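Local coordinates for hemolysin-related protein (Vibrio cholerae serotype O1, PDB 5V6F), which probably serves as a biofilm-associated adhesin, whose second beta-prism lectin domain, the piece described here, binds mannose-containing glycans, at residues Asp63-Val68 against Ile85-Lys90. Residues are numbered along the deposited sequence; the frame is centred on the assembly and turned at random.
Sequences DQLQSV and IKFTMK
Opposite T88, in the antiparallel hairpin formed by strands 65-75 and 80-89, the first strand offers two residues, Q66 and S67, in place of one: a worked example of the classic beta bulge. The backbone bonds define it: T88 O accepts from Q66 N at 2.8 Å and from S67 N at 3.1 Å, the first donor lying in the carbonyl plane and the second tilted 18° from it. T88 N returns a bond to S67 O, and beyond the bulge K90 N reaches Q64 O at 2.8 Å, almost straight on to the carbonyl. The extra residue shifts the register by one, so that L65 pairs with M89 but V68 with F87.

Apolar contacts cover the buried side of the hairpin. V68 and F87 run side by side, CG1 of the valine 3.8 Å from CD2 of the ring. L65 CD1 meets the same ring at its edge, while I85 CG2 sits above one face, offset toward the rim. Two successive turns in the M89 chain (chi2 -56°, chi3 -71°) bring its end round toward segment 63-68: SD comes to 4.0 Å from L65 CD1, and CE packs against Q64. From strands 24-29 and 55-61, M25, L27 and I60 add to the packing round F87.

On the other side, S67 OG rests 3.5 Å from T88 CB. At the hairpin's open end the extended K90 chain runs past Q64 O to D63 O, where NZ makes a weak bond of 3.3 Å; one water, donating to D63 O and accepting from NZ, bridges the pair.

Chemically, then, a single doubly used carbonyl absorbs the inserted residue, and pairing resumes beyond it with V68 and F87 directed into the apolar interior of the beta-prism.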
loop_
_atom_site.group_PDB
_atom_site.type_symbol
_atom_site.label_atom_id
_atom_site.label_comp_id
_atom_site.label_asym_id
_atom_site.label_seq_id
_atom_site.Cartn_x
_atom_site.Cartn_y
_atom_site.Cartn_z
ATOM N N ASP A 63 10.860 -8.636 3.937
ATOM C CA ASP A 63 11.573 -9.347 4.988
ATOM C C ASP A 63 12.265 -8.388 5.942
ATOM O O ASP A 63 12.669 -8.799 7.034
ATOM C CB ASP A 63 12.598 -10.305 4.381
ATOM C CG ASP A 63 13.592 -9.598 3.480
ATOM O OD1 ASP A 63 13.173 -8.713 2.703
ATOM O OD2 ASP A 63 14.796 -9.920 3.556
ATOM N N GLN A 64 12.399 -7.126 5.553
ATOM C CA GLN A 64 13.015 -6.099 6.375
ATOM C C GLN A 64 11.984 -5.180 7.022
ATOM O O GLN A 64 12.361 -4.279 7.776
ATOM C CB GLN A 64 14.001 -5.301 5.515
ATOM C CG GLN A 64 15.210 -6.134 5.084
ATOM C CD GLN A 64 15.838 -5.661 3.783
ATOM O OE1 GLN A 64 16.208 -6.469 2.930
ATOM N NE2 GLN A 64 15.969 -4.351 3.630
ATOM N N LEU A 65 10.694 -5.414 6.786
ATOM C CA LEU A 65 9.653 -4.511 7.259
ATOM C C LEU A 65 9.329 -4.771 8.726
ATOM O O LEU A 65 9.095 -5.915 9.130
ATOM C CB LEU A 65 8.395 -4.668 6.403
ATOM C CG LEU A 65 7.208 -3.766 6.731
ATOM C CD1 LEU A 65 7.569 -2.296 6.543
ATOM C CD2 LEU A 65 6.016 -4.150 5.868
ATOM N N GLN A 66 9.310 -3.703 9.522
ATOM C CA GLN A 66 8.922 -3.795 10.922
ATOM C C GLN A 66 7.469 -3.393 11.142
ATOM O O GLN A 66 6.722 -4.127 11.792
ATOM C CB GLN A 66 9.840 -2.926 11.792
ATOM C CG GLN A 66 9.453 -2.920 13.269
ATOM C CD GLN A 66 10.434 -2.157 14.139
ATOM O OE1 GLN A 66 11.475 -1.696 13.669
ATOM N NE2 GLN A 66 10.102 -2.018 15.417
ATOM N N SER A 67 7.046 -2.255 10.595
ATOM C CA SER A 67 5.692 -1.777 10.830
ATOM C C SER A 67 5.264 -0.854 9.700
ATOM O O SER A 67 6.089 -0.337 8.941
ATOM C CB SER A 67 5.595 -1.044 12.170
ATOM O OG SER A 67 6.390 0.132 12.151
ATOM N N VAL A 68 3.951 -0.649 9.608
ATOM C CA VAL A 68 3.375 0.305 8.672
ATOM C C VAL A 68 2.485 1.270 9.439
ATOM O O VAL A 68 1.878 0.921 10.456
ATOM C CB VAL A 68 2.572 -0.380 7.543
ATOM C CG1 VAL A 68 3.499 -1.189 6.648
ATOM C CG2 VAL A 68 1.465 -1.267 8.118
ATOM N N ILE A 85 1.488 5.716 3.002
ATOM C CA ILE A 85 1.986 4.612 3.814
ATOM C C ILE A 85 3.397 4.948 4.255
ATOM O O ILE A 85 4.268 5.222 3.418
ATOM C CB ILE A 85 1.992 3.266 3.066
ATOM C CG1 ILE A 85 0.627 2.966 2.451
ATOM C CG2 ILE A 85 2.384 2.142 4.031
ATOM C CD1 ILE A 85 0.669 1.860 1.429
ATOM N N LYS A 86 3.626 4.906 5.562
ATOM C CA LYS A 86 4.963 5.012 6.123
ATOM C C LYS A 86 5.441 3.611 6.488
ATOM O O LYS A 86 4.817 2.933 7.310
ATOM C CB LYS A 86 4.973 5.924 7.347
ATOM C CG LYS A 86 6.328 6.054 8.010
ATOM C CD LYS A 86 6.250 6.938 9.240
ATOM C CE LYS A 86 7.498 6.816 10.084
ATOM N NZ LYS A 86 7.365 7.565 11.366
ATOM N N PHE A 87 6.532 3.180 5.863
ATOM C CA PHE A 87 7.141 1.883 6.129
ATOM C C PHE A 87 8.343 2.085 7.045
ATOM O O PHE A 87 9.279 2.804 6.685
ATOM C CB PHE A 87 7.587 1.209 4.829
ATOM C CG PHE A 87 6.481 0.993 3.827
ATOM C CD1 PHE A 87 6.160 1.972 2.904
ATOM C CD2 PHE A 87 5.799 -0.212 3.775
ATOM C CE1 PHE A 87 5.160 1.762 1.964
ATOM C CE2 PHE A 87 4.794 -0.426 2.840
ATOM C CZ PHE A 87 4.481 0.558 1.934
ATOM N N THR A 88 8.317 1.459 8.220
ATOM C CA THR A 88 9.454 1.454 9.134
ATOM C C THR A 88 10.128 0.090 9.065
ATOM O O THR A 88 9.463 -0.944 9.198
ATOM C CB THR A 88 9.024 1.770 10.570
ATOM O OG1 THR A 88 8.442 3.078 10.623
ATOM C CG2 THR A 88 10.215 1.737 11.516
ATOM N N MET A 89 11.441 0.093 8.852
ATOM C CA MET A 89 12.204 -1.128 8.630
ATOM C C MET A 89 12.924 -1.550 9.911
ATOM O O MET A 89 13.052 -0.781 10.866
ATOM C CB MET A 89 13.208 -0.922 7.490
ATOM C CG MET A 89 12.671 -0.111 6.319
ATOM S SD MET A 89 11.165 -0.801 5.604
ATOM C CE MET A 89 11.820 -2.266 4.801
ATOM N N LYS A 90 13.404 -2.797 9.926
ATOM C CA LYS A 90 14.058 -3.310 11.125
ATOM C C LYS A 90 15.376 -2.607 11.407
ATOM O O LYS A 90 15.872 -2.687 12.534
ATOM C CB LYS A 90 14.307 -4.819 11.023
ATOM C CG LYS A 90 13.074 -5.668 10.786
ATOM C CD LYS A 90 13.417 -7.121 10.444
ATOM C CE LYS A 90 12.157 -7.966 10.290
ATOM N NZ LYS A 90 12.461 -9.426 10.308
HETATM O O HOH W 1 12.293 -11.223 8.106
#